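Cleavage stimulation factor 77 (Encephalitozoon cuniculi, PDB 2UY1) probably acts in the nucleus in mRNA 3'-end processing as a helical-repeat protein of the Suf family, and may bind mRNA. Local coordinates at residues Trp50-Tyr53 with Ile54-Val57; Tyr222-Ile226 with Gly227-Lys231; Phe322-Cys325 with Ala326-Tyr330; Ile391-Glu394 with Phe395-Ser399; Arg404-Val407 with Asp408-Met411. All coordinates share one frame; numbering follows the deposited sequence. Where two conformers were deposited one is given.

Contact 1 (Trp50-Tyr53 with Ile54-Val57); sequences WMLY and IEYV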
loop_
_atom_site.group_PDB
_atom_site.type_symbol
_atom_site.label_atom_id
_atom_site.label_comp_id
_atom_site.label_asym_id
_atom_site.label_seq_id
_atom_site.Cartn_x
_atom_site.Cartn_y
_atom_site.Cartn_z
ATOM N N TRP B 50 -53.525 -1.757 4.590
ATOM C CA TRP B 50 -54.404 -0.774 5.153
ATOM C C TRP B 50 -55.473 -0.436 4.145
ATOM O O TRP B 50 -56.610 -0.483 4.436
ATOM C CB TRP B 50 -53.627 0.442 5.664
ATOM C CG TRP B 50 -52.889 0.170 6.939
ATOM C CD1 TRP B 50 -51.712 -0.436 7.062
ATOM C CD2 TRP B 50 -53.312 0.489 8.260
ATOM N NE1 TRP B 50 -51.364 -0.538 8.353
ATOM C CE2 TRP B 50 -52.321 0.052 9.118
ATOM C CE3 TRP B 50 -54.429 1.105 8.795
ATOM C CZ2 TRP B 50 -52.415 0.199 10.486
ATOM C CZ3 TRP B 50 -54.521 1.252 10.133
ATOM C CH2 TRP B 50 -53.530 0.800 10.970
ATOM N N MET B 51 -55.090 -0.168 2.936
ATOM C CA MET B 51 -56.083 0.172 1.917
ATOM C C MET B 51 -57.051 -0.981 1.628
ATOM O O MET B 51 -58.220 -0.770 1.327
ATOM C CB MET B 51 -55.391 0.632 0.638
ATOM C CG MET B 51 -54.681 1.967 0.786
ATOM S SD MET B 51 -55.679 3.256 1.580
ATOM C CE MET B 51 -54.684 4.682 1.096
ATOM N N LEU B 52 -56.550 -2.201 1.731
ATOM C CA LEU B 52 -57.365 -3.392 1.604
ATOM C C LEU B 52 -58.268 -3.606 2.810
ATOM O O LEU B 52 -59.381 -4.144 2.679
ATOM C CB LEU B 52 -56.461 -4.617 1.373
ATOM C CG LEU B 52 -56.155 -4.749 -0.125
ATOM C CD1 LEU B 52 -54.704 -5.223 -0.369
ATOM C CD2 LEU B 52 -57.205 -5.662 -0.802
ATOM N N TYR B 53 -57.780 -3.194 3.981
ATOM C CA TYR B 53 -58.601 -3.172 5.168
ATOM C C TYR B 53 -59.800 -2.262 4.957
ATOM O O TYR B 53 -60.910 -2.602 5.375
ATOM C CB TYR B 53 -57.803 -2.728 6.385
ATOM C CG TYR B 53 -58.640 -2.746 7.625
ATOM C CD1 TYR B 53 -59.184 -3.947 8.101
ATOM C CD2 TYR B 53 -58.900 -1.561 8.335
ATOM C CE1 TYR B 53 -59.954 -3.975 9.248
ATOM C CE2 TYR B 53 -59.685 -1.570 9.470
ATOM C CZ TYR B 53 -60.208 -2.781 9.926
ATOM O OH TYR B 53 -60.967 -2.817 11.062
ATOM N N ILE B 54 -59.552 -1.126 4.291
ATOM C CA ILE B 54 -60.578 -0.168 3.873
ATOM C C ILE B 54 -61.536 -0.792 2.839
ATOM O O ILE B 54 -62.760 -0.765 3.033
ATOM C CB ILE B 54 -59.973 1.191 3.350
ATOM C CG1 ILE B 54 -59.194 1.931 4.452
ATOM C CG2 ILE B 54 -61.074 2.126 2.821
ATOM C CD1 ILE B 54 -58.529 3.222 3.942
ATOM N N GLU B 55 -60.989 -1.364 1.758
ATOM C CA GLU B 55 -61.814 -2.102 0.787
ATOM C C GLU B 55 -62.726 -3.146 1.493
ATOM O O GLU B 55 -63.933 -3.119 1.313
ATOM C CB GLU B 55 -60.958 -2.731 -0.332
ATOM C CG GLU B 55 -61.688 -2.898 -1.675
ATOM C CD GLU B 55 -61.299 -4.176 -2.428
ATOM O OE1 GLU B 55 -60.129 -4.628 -2.282
ATOM O OE2 GLU B 55 -62.171 -4.732 -3.160
ATOM N N TYR B 56 -62.148 -4.019 2.318
ATOM C CA TYR B 56 -62.929 -4.937 3.170
ATOM C C TYR B 56 -63.999 -4.279 4.091
ATOM O O TYR B 56 -65.165 -4.679 4.060
ATOM C CB TYR B 56 -62.034 -5.895 3.964
ATOM C CG TYR B 56 -62.808 -6.843 4.872
ATOM C CD1 TYR B 56 -63.711 -7.767 4.335
ATOM C CD2 TYR B 56 -62.649 -6.802 6.272
ATOM C CE1 TYR B 56 -64.432 -8.635 5.162
ATOM C CE2 TYR B 56 -63.356 -7.668 7.101
ATOM C CZ TYR B 56 -64.251 -8.577 6.539
ATOM O OH TYR B 56 -64.958 -9.437 7.331
ATOM N N VAL B 57 -63.620 -3.287 4.895
ATOM C CA VAL B 57 -64.583 -2.604 5.763
ATOM C C VAL B 57 -65.755 -1.979 4.951
ATOM O O VAL B 57 -66.901 -1.945 5.412
ATOM C CB VAL B 57 -63.878 -1.578 6.704
ATOM C CG1 VAL B 57 -63.412 -0.362 5.935
ATOM C CG2 VAL B 57 -64.773 -1.178 7.870
#
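Ile54 N bonds to Trp50 O at 3.0 Å, the first of four successive i+4 to i backbone bonds that keep this piece of helix 47-57 regular; the last, from Val57 N to Tyr53 O, is 2.8 Å long. Apolar contact comes from Met51 and Ile54, which lie side by side and point the same way. The Met51 chain bends at chi2 (-48°), which lays SD 3.7 Å from Ile54 CD1. Leu52 and Glu55 run alongside each other in the same manner, Leu52 CD2 lying 3.4 Å from Glu55 OE1. Val57 CG1 sits 3.4 Å from Tyr53 O, the oxygen that accepts the Val57 amide. The tyrosines reach helix 30-40: the Tyr53 ring meets Phe37 edge-to-face, and Tyr56 OH is hydrogen-bonded to Glu34. Leu52 and Glu55 pack on helix 14-26, while Trp50 and Ile54 rest on helix 69-78, so helix 47-57 is packed between its neighbours in this all-helical array.

Contact 2 (Tyr222-Ile226 with Gly227-Lys231); sequences YLIGI and GQKEK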
loop_
_atom_site.group_PDB
_atom_site.type_symbol
_atom_site.label_atom_id
_atom_site.label_comp_id
_atom_site.label_asym_id
_atom_site.label_seq_id
_atom_site.Cartn_x
_atom_site.Cartn_y
_atom_site.Cartn_z
ATOM N N TYR B 222 -31.575 5.128 17.255
ATOM C CA TYR B 222 -32.523 6.212 17.495
ATOM C C TYR B 222 -33.234 6.030 18.834
ATOM O O TYR B 222 -33.316 6.955 19.643
ATOM C CB TYR B 222 -33.537 6.319 16.364
ATOM C CG TYR B 222 -34.642 7.262 16.741
ATOM C CD1 TYR B 222 -34.418 8.643 16.775
ATOM C CD2 TYR B 222 -35.905 6.783 17.095
ATOM C CE1 TYR B 222 -35.442 9.540 17.133
ATOM C CE2 TYR B 222 -36.929 7.668 17.448
ATOM C CZ TYR B 222 -36.691 9.038 17.472
ATOM O OH TYR B 222 -37.694 9.914 17.839
ATOM N N LEU B 223 -33.725 4.820 19.068
ATOM C CA LEU B 223 -34.510 4.514 20.259
ATOM C C LEU B 223 -33.680 4.644 21.516
ATOM O O LEU B 223 -34.196 5.106 22.532
ATOM C CB LEU B 223 -35.063 3.099 20.183
ATOM C CG LEU B 223 -36.354 2.992 19.371
ATOM C CD1 LEU B 223 -36.706 1.512 19.271
ATOM C CD2 LEU B 223 -37.536 3.838 19.922
ATOM N N ILE B 224 -32.401 4.258 21.434
ATOM C CA ILE B 224 -31.458 4.336 22.568
ATOM C C ILE B 224 -31.232 5.813 22.926
ATOM O O ILE B 224 -31.136 6.174 24.083
ATOM C CB ILE B 224 -30.116 3.601 22.247
ATOM C CG1 ILE B 224 -30.312 2.070 22.204
ATOM C CG2 ILE B 224 -28.998 3.980 23.215
ATOM C CD1 ILE B 224 -28.985 1.244 22.039
ATOM N N GLY B 225 -31.196 6.671 21.924
ATOM C CA GLY B 225 -30.847 8.076 22.134
ATOM C C GLY B 225 -32.003 8.861 22.695
ATOM O O GLY B 225 -31.798 9.910 23.319
ATOM N N ILE B 226 -33.221 8.346 22.492
ATOM C CA ILE B 226 -34.412 8.898 23.167
ATOM C C ILE B 226 -34.786 8.238 24.466
ATOM O O ILE B 226 -35.822 8.548 25.043
ATOM C CB ILE B 226 -35.690 9.056 22.266
ATOM C CG1 ILE B 226 -36.228 7.723 21.731
ATOM C CG2 ILE B 226 -35.462 10.112 21.212
ATOM C CD1 ILE B 226 -37.503 7.968 20.860
ATOM N N GLY B 227 -33.914 7.371 24.955
ATOM C CA GLY B 227 -34.147 6.716 26.222
ATOM C C GLY B 227 -35.128 5.551 26.112
ATOM O O GLY B 227 -35.761 5.183 27.115
ATOM N N GLN B 228 -35.308 4.986 24.914
ATOM C CA GLN B 228 -36.215 3.824 24.754
ATOM C C GLN B 228 -35.475 2.516 24.395
ATOM O O GLN B 228 -35.861 1.804 23.461
ATOM C CB GLN B 228 -37.395 4.123 23.782
ATOM C CG GLN B 228 -38.501 4.962 24.394
ATOM C CD GLN B 228 -39.405 5.668 23.370
ATOM O OE1 GLN B 228 -39.888 5.071 22.372
ATOM N NE2 GLN B 228 -39.662 6.966 23.631
ATOM N N LYS B 229 -34.430 2.213 25.166
ATOM C CA LYS B 229 -33.605 1.028 24.969
ATOM C C LYS B 229 -34.309 -0.329 25.091
ATOM O O LYS B 229 -33.943 -1.263 24.389
ATOM C CB LYS B 229 -32.375 1.061 25.879
ATOM C CG LYS B 229 -31.409 -0.085 25.630
ATOM C CD LYS B 229 -30.003 0.268 26.120
ATOM C CE LYS B 229 -29.025 -0.869 25.965
ATOM N NZ LYS B 229 -27.634 -0.372 26.323
ATOM N N GLU B 230 -35.287 -0.447 25.982
ATOM C CA GLU B 230 -36.132 -1.637 26.020
ATOM C C GLU B 230 -36.854 -1.860 24.672
ATOM O O GLU B 230 -36.879 -2.982 24.164
ATOM C CB GLU B 230 -37.117 -1.570 27.198
ATOM C CG GLU B 230 -36.501 -1.998 28.520
ATOM C CD GLU B 230 -37.230 -1.409 29.739
ATOM O OE1 GLU B 230 -38.310 -1.941 30.131
ATOM O OE2 GLU B 230 -36.723 -0.415 30.312
ATOM N N LYS B 231 -37.418 -0.794 24.092
ATOM C CA LYS B 231 -38.012 -0.888 22.743
ATOM C C LYS B 231 -36.934 -1.217 21.708
ATOM O O LYS B 231 -37.167 -2.012 20.813
ATOM C CB LYS B 231 -38.812 0.383 22.372
ATOM C CG LYS B 231 -39.683 0.262 21.099
ATOM C CD LYS B 231 -40.703 1.430 20.927
ATOM C CE LYS B 231 -41.150 1.612 19.454
ATOM N NZ LYS B 231 -41.214 0.326 18.577
#
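Gln228 folds back over the end of helix 213-225, and its side chain can be followed atom by atom. CB lies 3.6 Å from Leu223 O and a little farther from Leu223 CD2. CG stands anti to the carbonyl carbon (chi1 -77°), and from there the extended chain carries the amide across Ile226, whose CD1 is 3.9 Å from Gln228 CD. At the tip, Gln228 OE1 comes within 3.6 Å of Leu223 CD2, whereas NE2 lies 3.7 Å from Ile226 CD1 and is hydrogen-bonded to Glu195 of helix 193-208. The backbone here forms a Schellman motif that ends helix 213-225. Gly227, with positive phi (79°), is its C-prime residue; Gln228 N bonds to Leu223 O at 2.6 Å and Gly227 N to Ile224 O at 3.1 Å. Gln228 is in turn the N-cap residue of helix 229-242, so one tight turn joins the two helices. Across that turn Leu223 CD1 packs 3.7 Å from Lys231 CG, and Ile224 runs beside the aliphatic part of Lys229, whose NZ is hydrogen-bonded to Val255 O.

Contact 3 (Phe322-Cys325 with Ala326-Tyr330); sequences FIYC and AFIEY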
loop_
_atom_site.group_PDB
_atom_site.type_symbol
_atom_site.label_atom_id
_atom_site.label_comp_id
_atom_site.label_asym_id
_atom_site.label_seq_id
_atom_site.Cartn_x
_atom_site.Cartn_y
_atom_site.Cartn_z
ATOM N N PHE B 322 -5.423 -15.314 18.881
ATOM C CA PHE B 322 -4.169 -15.157 19.620
ATOM C C PHE B 322 -3.602 -13.762 19.454
ATOM O O PHE B 322 -3.078 -13.228 20.393
ATOM C CB PHE B 322 -3.109 -16.132 19.093
ATOM C CG PHE B 322 -3.396 -17.601 19.376
ATOM C CD1 PHE B 322 -3.011 -18.178 20.573
ATOM C CD2 PHE B 322 -4.036 -18.392 18.419
ATOM C CE1 PHE B 322 -3.249 -19.541 20.830
ATOM C CE2 PHE B 322 -4.275 -19.762 18.655
ATOM C CZ PHE B 322 -3.853 -20.336 19.861
ATOM N N ILE B 323 -3.589 -13.240 18.220
ATOM C CA ILE B 323 -3.109 -11.899 17.903
ATOM C C ILE B 323 -3.984 -10.852 18.585
ATOM O O ILE B 323 -3.491 -9.878 19.144
ATOM C CB ILE B 323 -3.147 -11.633 16.369
ATOM C CG1 ILE B 323 -2.341 -12.666 15.560
ATOM C CG2 ILE B 323 -2.790 -10.172 16.023
ATOM C CD1 ILE B 323 -2.514 -12.479 14.001
ATOM N N TYR B 324 -5.307 -11.044 18.538
ATOM C CA TYR B 324 -6.187 -10.153 19.289
ATOM C C TYR B 324 -5.901 -10.144 20.793
ATOM O O TYR B 324 -5.854 -9.076 21.410
ATOM C CB TYR B 324 -7.622 -10.534 19.004
ATOM C CG TYR B 324 -8.578 -9.972 19.985
ATOM C CD1 TYR B 324 -9.082 -8.665 19.852
ATOM C CD2 TYR B 324 -8.980 -10.747 21.076
ATOM C CE1 TYR B 324 -9.941 -8.180 20.799
ATOM C CE2 TYR B 324 -9.831 -10.276 22.017
ATOM C CZ TYR B 324 -10.325 -9.018 21.882
ATOM O OH TYR B 324 -11.202 -8.589 22.854
ATOM N N CYS B 325 -5.720 -11.316 21.406
ATOM C CA CYS B 325 -5.446 -11.380 22.879
ATOM C C CYS B 325 -4.125 -10.773 23.252
ATOM O O CYS B 325 -3.969 -10.267 24.383
ATOM C CB CYS B 325 -5.441 -12.820 23.418
ATOM S SG CYS B 325 -7.119 -13.523 23.481
ATOM N N ALA B 326 -3.133 -10.929 22.369
ATOM C CA ALA B 326 -1.797 -10.348 22.635
ATOM C C ALA B 326 -1.873 -8.808 22.632
ATOM O O ALA B 326 -1.268 -8.088 23.490
ATOM C CB ALA B 326 -0.787 -10.864 21.629
ATOM N N PHE B 327 -2.661 -8.299 21.690
ATOM C CA PHE B 327 -2.875 -6.865 21.590
ATOM C C PHE B 327 -3.700 -6.343 22.774
ATOM O O PHE B 327 -3.477 -5.286 23.245
ATOM C CB PHE B 327 -3.638 -6.495 20.340
ATOM C CG PHE B 327 -2.868 -6.585 19.028
ATOM C CD1 PHE B 327 -1.475 -6.650 18.957
ATOM C CD2 PHE B 327 -3.600 -6.472 17.829
ATOM C CE1 PHE B 327 -0.819 -6.667 17.721
ATOM C CE2 PHE B 327 -2.941 -6.500 16.568
ATOM C CZ PHE B 327 -1.558 -6.634 16.518
ATOM N N ILE B 328 -4.763 -7.010 23.172
ATOM C CA ILE B 328 -5.411 -6.541 24.407
ATOM C C ILE B 328 -4.421 -6.524 25.603
ATOM O O ILE B 328 -4.515 -5.648 26.434
ATOM C CB ILE B 328 -6.538 -7.457 24.847
ATOM C CG1 ILE B 328 -7.680 -7.521 23.810
ATOM C CG2 ILE B 328 -6.977 -7.065 26.253
ATOM C CD1 ILE B 328 -8.247 -6.199 23.393
ATOM N N GLU B 329 -3.542 -7.509 25.694
ATOM C CA GLU B 329 -2.772 -7.664 26.892
ATOM C C GLU B 329 -1.765 -6.570 26.858
ATOM O O GLU B 329 -1.555 -5.928 27.846
ATOM C CB GLU B 329 -2.097 -9.032 27.037
ATOM C CG GLU B 329 -3.043 -10.141 27.435
ATOM C CD GLU B 329 -3.412 -10.160 28.954
ATOM O OE1 GLU B 329 -2.857 -9.410 29.790
ATOM O OE2 GLU B 329 -4.275 -10.990 29.305
ATOM N N TYR B 330 -1.171 -6.317 25.692
ATOM C CA TYR B 330 -0.229 -5.174 25.587
ATOM C C TYR B 330 -0.864 -3.792 25.932
ATOM O O TYR B 330 -0.379 -3.104 26.808
ATOM C CB TYR B 330 0.483 -5.115 24.220
ATOM C CG TYR B 330 1.458 -3.978 24.194
ATOM C CD1 TYR B 330 2.556 -3.983 25.064
ATOM C CD2 TYR B 330 1.244 -2.852 23.388
ATOM C CE1 TYR B 330 3.470 -2.904 25.109
ATOM C CE2 TYR B 330 2.171 -1.754 23.420
ATOM C CZ TYR B 330 3.256 -1.811 24.301
ATOM O OH TYR B 330 4.197 -0.788 24.350
#
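Tyr324 O accepts the amide of Ile328 at 2.9 Å, one of the i to i+4 bonds that build helix 319-333. Along the same alpha-helix Ala326 N reaches Phe322 O, Phe327 N reaches Ile323 O, and Glu329 N reaches Cys325 O. Two CH-pi contacts with the same spacing accompany these bonds. Tyr324 CG stands anti to the backbone N (chi1 164°), which swings the phenol along the helix toward Ile328. Ile328 CG1 then lies over one face of that ring, 3.9 Å from its centroid, with Tyr324 CZ, at 3.6 Å, the nearest ring atom. In the second pair the isoleucine comes first in the chain: the Ile323 CG2 methyl faces the Phe327 ring. Glu329 OE1 forms a salt bridge with Arg306 of helix 302-311. Tyr324 packs on helix 282-300 and Ile323 on helix 354-367, so the buried segment meets helices on several sides, and Tyr330 OH is hydrogen-bonded to the backbone of another protein chain of the assembly. On the Phe327 ring, CG2 of Ile323 stands 4.0 Å from the centroid and 25° off the normal, while Ile323 O lies over a face with Phe327 CG 3.4 Å away.

Contact 4 (Ile391-Glu394 with Phe395-Ser399); sequences IEYE and FMVGS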
loop_
_atom_site.group_PDB
_atom_site.type_symbol
_atom_site.label_atom_id
_atom_site.label_comp_id
_atom_site.label_asym_id
_atom_site.label_seq_id
_atom_site.Cartn_x
_atom_site.Cartn_y
_atom_site.Cartn_z
ATOM N N ILE B 391 14.937 -4.157 7.260
ATOM C CA ILE B 391 15.976 -3.383 6.530
ATOM C C ILE B 391 15.858 -1.889 6.860
ATOM O O ILE B 391 16.878 -1.196 7.031
ATOM C CB ILE B 391 15.870 -3.639 4.938
ATOM C CG1 ILE B 391 16.410 -5.054 4.590
ATOM C CG2 ILE B 391 16.623 -2.482 4.113
ATOM C CD1 ILE B 391 15.898 -5.683 3.216
ATOM N N GLU B 392 14.647 -1.362 6.898
ATOM C CA GLU B 392 14.446 0.072 7.182
ATOM C C GLU B 392 14.822 0.415 8.633
ATOM O O GLU B 392 15.542 1.400 8.905
ATOM C CB GLU B 392 12.996 0.516 6.937
ATOM C CG GLU B 392 12.655 2.055 7.329
ATOM C CD GLU B 392 13.176 3.115 6.334
ATOM O OE1 GLU B 392 14.045 2.811 5.476
ATOM O OE2 GLU B 392 12.729 4.287 6.384
ATOM N N TYR B 393 14.357 -0.416 9.548
ATOM C CA TYR B 393 14.844 -0.333 10.991
ATOM C C TYR B 393 16.382 -0.341 11.225
ATOM O O TYR B 393 16.922 0.521 11.924
ATOM C CB TYR B 393 14.202 -1.458 11.778
ATOM C CG TYR B 393 14.411 -1.342 13.292
ATOM C CD1 TYR B 393 13.486 -0.672 14.082
ATOM C CD2 TYR B 393 15.523 -1.877 13.895
ATOM C CE1 TYR B 393 13.634 -0.611 15.470
ATOM C CE2 TYR B 393 15.703 -1.803 15.297
ATOM C CZ TYR B 393 14.760 -1.176 16.048
ATOM O OH TYR B 393 14.911 -1.069 17.404
ATOM N N GLU B 394 17.059 -1.375 10.754
ATOM C CA GLU B 394 18.561 -1.404 10.678
ATOM C C GLU B 394 19.263 -0.173 10.099
ATOM O O GLU B 394 20.206 0.382 10.731
ATOM C CB GLU B 394 19.000 -2.682 9.913
ATOM C CG GLU B 394 20.465 -3.083 10.148
ATOM C CD GLU B 394 20.750 -3.237 11.632
ATOM O OE1 GLU B 394 19.872 -3.725 12.319
ATOM O OE2 GLU B 394 21.842 -2.890 12.093
ATOM N N PHE B 395 18.838 0.281 8.890
ATOM C CA PHE B 395 19.282 1.551 8.372
ATOM C C PHE B 395 19.083 2.766 9.305
ATOM O O PHE B 395 19.939 3.647 9.392
ATOM C CB PHE B 395 18.658 1.830 6.990
ATOM C CG PHE B 395 19.344 2.956 6.213
ATOM C CD1 PHE B 395 20.389 2.684 5.345
ATOM C CD2 PHE B 395 18.938 4.290 6.354
ATOM C CE1 PHE B 395 20.988 3.707 4.594
ATOM C CE2 PHE B 395 19.536 5.294 5.632
ATOM C CZ PHE B 395 20.575 5.041 4.758
ATOM N N MET B 396 17.932 2.862 9.942
ATOM C CA MET B 396 17.662 4.017 10.813
ATOM C C MET B 396 18.447 3.992 12.146
ATOM O O MET B 396 19.137 4.967 12.513
ATOM C CB MET B 396 16.151 4.192 11.022
ATOM C CG MET B 396 15.473 4.740 9.757
ATOM S SD MET B 396 13.712 4.899 9.934
ATOM C CE MET B 396 13.521 6.194 11.194
ATOM N N VAL B 397 18.378 2.884 12.855
ATOM C CA VAL B 397 19.013 2.830 14.158
ATOM C C VAL B 397 20.009 1.690 14.411
ATOM O O VAL B 397 20.438 1.479 15.566
ATOM C CB VAL B 397 17.930 2.894 15.336
ATOM C CG1 VAL B 397 17.189 4.229 15.292
ATOM C CG2 VAL B 397 17.001 1.688 15.277
ATOM N N GLY B 398 20.449 1.036 13.344
ATOM C CA GLY B 398 21.328 -0.075 13.440
ATOM C C GLY B 398 22.707 0.292 12.922
ATOM O O GLY B 398 23.147 1.345 13.181
ATOM N N SER B 399 23.339 -0.609 12.174
ATOM C CA SER B 399 24.600 -0.376 11.455
ATOM C C SER B 399 24.457 -0.565 9.932
ATOM O O SER B 399 23.608 -1.277 9.450
ATOM C CB SER B 399 25.765 -1.230 12.004
ATOM O OG SER B 399 25.600 -2.611 11.793
HETATM O O HOH W 1 23.880 -3.469 13.758
#
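Phe395 N, Met396 N and Val397 N bond to the carbonyls of Ile391, Glu392 and Tyr393, and Gly398 N makes a weak bond to Glu394 O. This is the junction between helix 384-397 and helix 400-415, an antiparallel helical hairpin in which Ser399 is the N-cap and its OG caps Leu402 N. Glu394 spans the junction. Its chain bends at chi2 (55°), curling the carboxylate past Gly398, whose CA is 3.2 Å from Glu394 OE2. That oxygen takes Ser399 N at 2.7 Å, on its anti side and 35° out of the carboxylate plane, while Glu394 OE1 forms a salt bridge with Arg374. Farther back, Val397 CG2 lies over one face of the Tyr393 ring in a CH-pi contact, 3.9 Å from the centroid and 18° off the normal. Met396 crosses Glu392, with SD 3.7 Å from Glu392 OE2. Phe395 meets Phe403 of helix 400-415 edge-to-face, and a basic side chain of another protein chain of the assembly donates to Phe395 O. One water donates to Glu394 OE2 at 2.7 Å and is hydrogen-bonded to Ser399 OG at the same distance.

Contact 5 (Arg404-Val407 with Asp408-Met411); sequences RELV and DQKM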
loop_
_atom_site.group_PDB
_atom_site.type_symbol
_atom_site.label_atom_id
_atom_site.label_comp_id
_atom_site.label_asym_id
_atom_site.label_seq_id
_atom_site.Cartn_x
_atom_site.Cartn_y
_atom_site.Cartn_z
ATOM N N ARG B 404 23.703 -3.952 5.197
ATOM C CA ARG B 404 24.215 -4.479 3.918
ATOM C C ARG B 404 24.001 -5.977 3.831
ATOM O O ARG B 404 23.622 -6.516 2.769
ATOM C CB ARG B 404 25.693 -4.147 3.709
ATOM C CG ARG B 404 25.990 -2.775 3.165
ATOM C CD ARG B 404 27.488 -2.592 2.782
ATOM N NE ARG B 404 27.641 -1.377 1.975
ATOM C CZ ARG B 404 27.472 -1.361 0.666
ATOM N NH1 ARG B 404 27.200 -2.498 0.059
ATOM N NH2 ARG B 404 27.616 -0.247 -0.016
ATOM N N GLU B 405 24.191 -6.673 4.962
ATOM C CA GLU B 405 23.941 -8.123 5.087
ATOM C C GLU B 405 22.452 -8.475 4.932
ATOM O O GLU B 405 22.101 -9.386 4.199
ATOM C CB GLU B 405 24.464 -8.677 6.406
ATOM C CG GLU B 405 26.011 -8.976 6.439
ATOM C CD GLU B 405 26.573 -9.190 7.860
ATOM O OE1 GLU B 405 25.821 -9.209 8.858
ATOM O OE2 GLU B 405 27.781 -9.305 7.987
ATOM N N LEU B 406 21.559 -7.745 5.580
ATOM C CA LEU B 406 20.111 -7.938 5.375
ATOM C C LEU B 406 19.610 -7.675 3.925
ATOM O O LEU B 406 18.706 -8.372 3.469
ATOM C CB LEU B 406 19.313 -7.027 6.299
ATOM C CG LEU B 406 19.462 -7.266 7.792
ATOM C CD1 LEU B 406 18.787 -6.123 8.550
ATOM C CD2 LEU B 406 18.812 -8.619 8.138
ATOM N N VAL B 407 20.098 -6.637 3.268
ATOM C CA VAL B 407 19.938 -6.472 1.812
ATOM C C VAL B 407 20.477 -7.689 1.007
ATOM O O VAL B 407 19.771 -8.241 0.186
ATOM C CB VAL B 407 20.581 -5.160 1.283
ATOM C CG1 VAL B 407 20.402 -5.099 -0.267
ATOM C CG2 VAL B 407 19.950 -3.916 1.988
ATOM N N ASP B 408 21.696 -8.141 1.275
ATOM C CA ASP B 408 22.227 -9.336 0.560
ATOM C C ASP B 408 21.251 -10.466 0.765
ATOM O O ASP B 408 20.865 -11.184 -0.195
ATOM C CB ASP B 408 23.549 -9.867 1.122
ATOM C CG ASP B 408 24.747 -9.034 0.774
ATOM O OD1 ASP B 408 24.683 -8.310 -0.232
ATOM O OD2 ASP B 408 25.759 -9.111 1.542
ATOM N N GLN B 409 20.912 -10.697 2.028
ATOM C CA GLN B 409 19.932 -11.755 2.410
ATOM C C GLN B 409 18.540 -11.687 1.762
ATOM O O GLN B 409 18.022 -12.695 1.351
ATOM C CB GLN B 409 19.784 -11.859 3.939
ATOM C CG GLN B 409 20.919 -12.609 4.699
ATOM C CD GLN B 409 20.933 -12.209 6.206
ATOM O OE1 GLN B 409 19.895 -12.154 6.816
ATOM N NE2 GLN B 409 22.112 -11.917 6.772
ATOM N N LYS B 410 17.918 -10.506 1.711
ATOM C CA LYS B 410 16.695 -10.345 0.955
ATOM C C LYS B 410 16.888 -10.701 -0.554
ATOM O O LYS B 410 16.039 -11.354 -1.120
ATOM C CB LYS B 410 16.091 -8.901 1.132
ATOM C CG LYS B 410 14.643 -8.860 0.824
ATOM C CD LYS B 410 14.081 -7.511 0.415
ATOM C CE LYS B 410 12.621 -7.808 -0.053
ATOM N NZ LYS B 410 11.980 -6.625 -0.638
ATOM N N MET B 411 17.956 -10.215 -1.214
ATOM C CA MET B 411 18.175 -10.534 -2.665
ATOM C C MET B 411 18.384 -12.014 -2.921
ATOM O O MET B 411 17.885 -12.534 -3.960
ATOM C CB MET B 411 19.329 -9.729 -3.289
ATOM C CG MET B 411 19.215 -8.211 -3.124
ATOM S SD MET B 411 17.712 -7.562 -3.895
ATOM C CE MET B 411 16.602 -7.429 -2.495
HETATM O O HOH W 2 24.567 -5.211 0.517
HETATM O O HOH W 3 23.796 -10.839 9.132
#
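Gln409 and Leu406 cross at an angle, the amide oxygen OE1 of Gln409 coming within 3.9 Å of Leu406 CD2. The other end of that amide turns toward Glu405: NE2 lies 4.0 Å from Glu405 CB, and a water that donates to Glu405 OE1 at 2.6 Å accepts weakly from Gln409 NE2. Asp408 leans back along the helix with CG anti to its own carbonyl carbon (chi1 -75°), placing the carboxylate carbon 3.4 Å from Arg404 O. A second water donates to both Arg404 O and Asp408 OD1, at 2.8 and 3.2 Å. Asp408 OD1 also pairs with a basic side chain of another protein chain in a salt bridge. Val407 and Met411 touch more loosely, with CG1 and CG 4.4 Å apart, and both meet that other chain. Lys410 extends away to a salt bridge with Asp388 of helix 384-397. Backbone bonds mark about two regular turns of helix 400-415, antiparallel to helix 384-397, a pairing consistent with the TPR-like helical repeats of the Suf family.

Overall arrangement
Each contact is local, a stretch of chain that spans a couple of helical turns or the bend between two helices, and the five follow in series without nesting or crossing. Contact 1 lies near the N terminus in helix 47-57. Contact 2, its centre about 33 Å away, joins helices 213-225 and 229-242. Contact 3 lies within helix 319-333, on the opposite side of the chain's centre from contact 1. Contact 4 leads from helix 384-397 through the turn into helix 400-415, which carries contact 5; their centres are about 12 Å apart and they touch: Glu394 CB packs 3.7 Å from Leu406 CD1, and Ile391 rests on Lys410. From contact 1 to contact 5 the centres span about 80 Å of the elongated array.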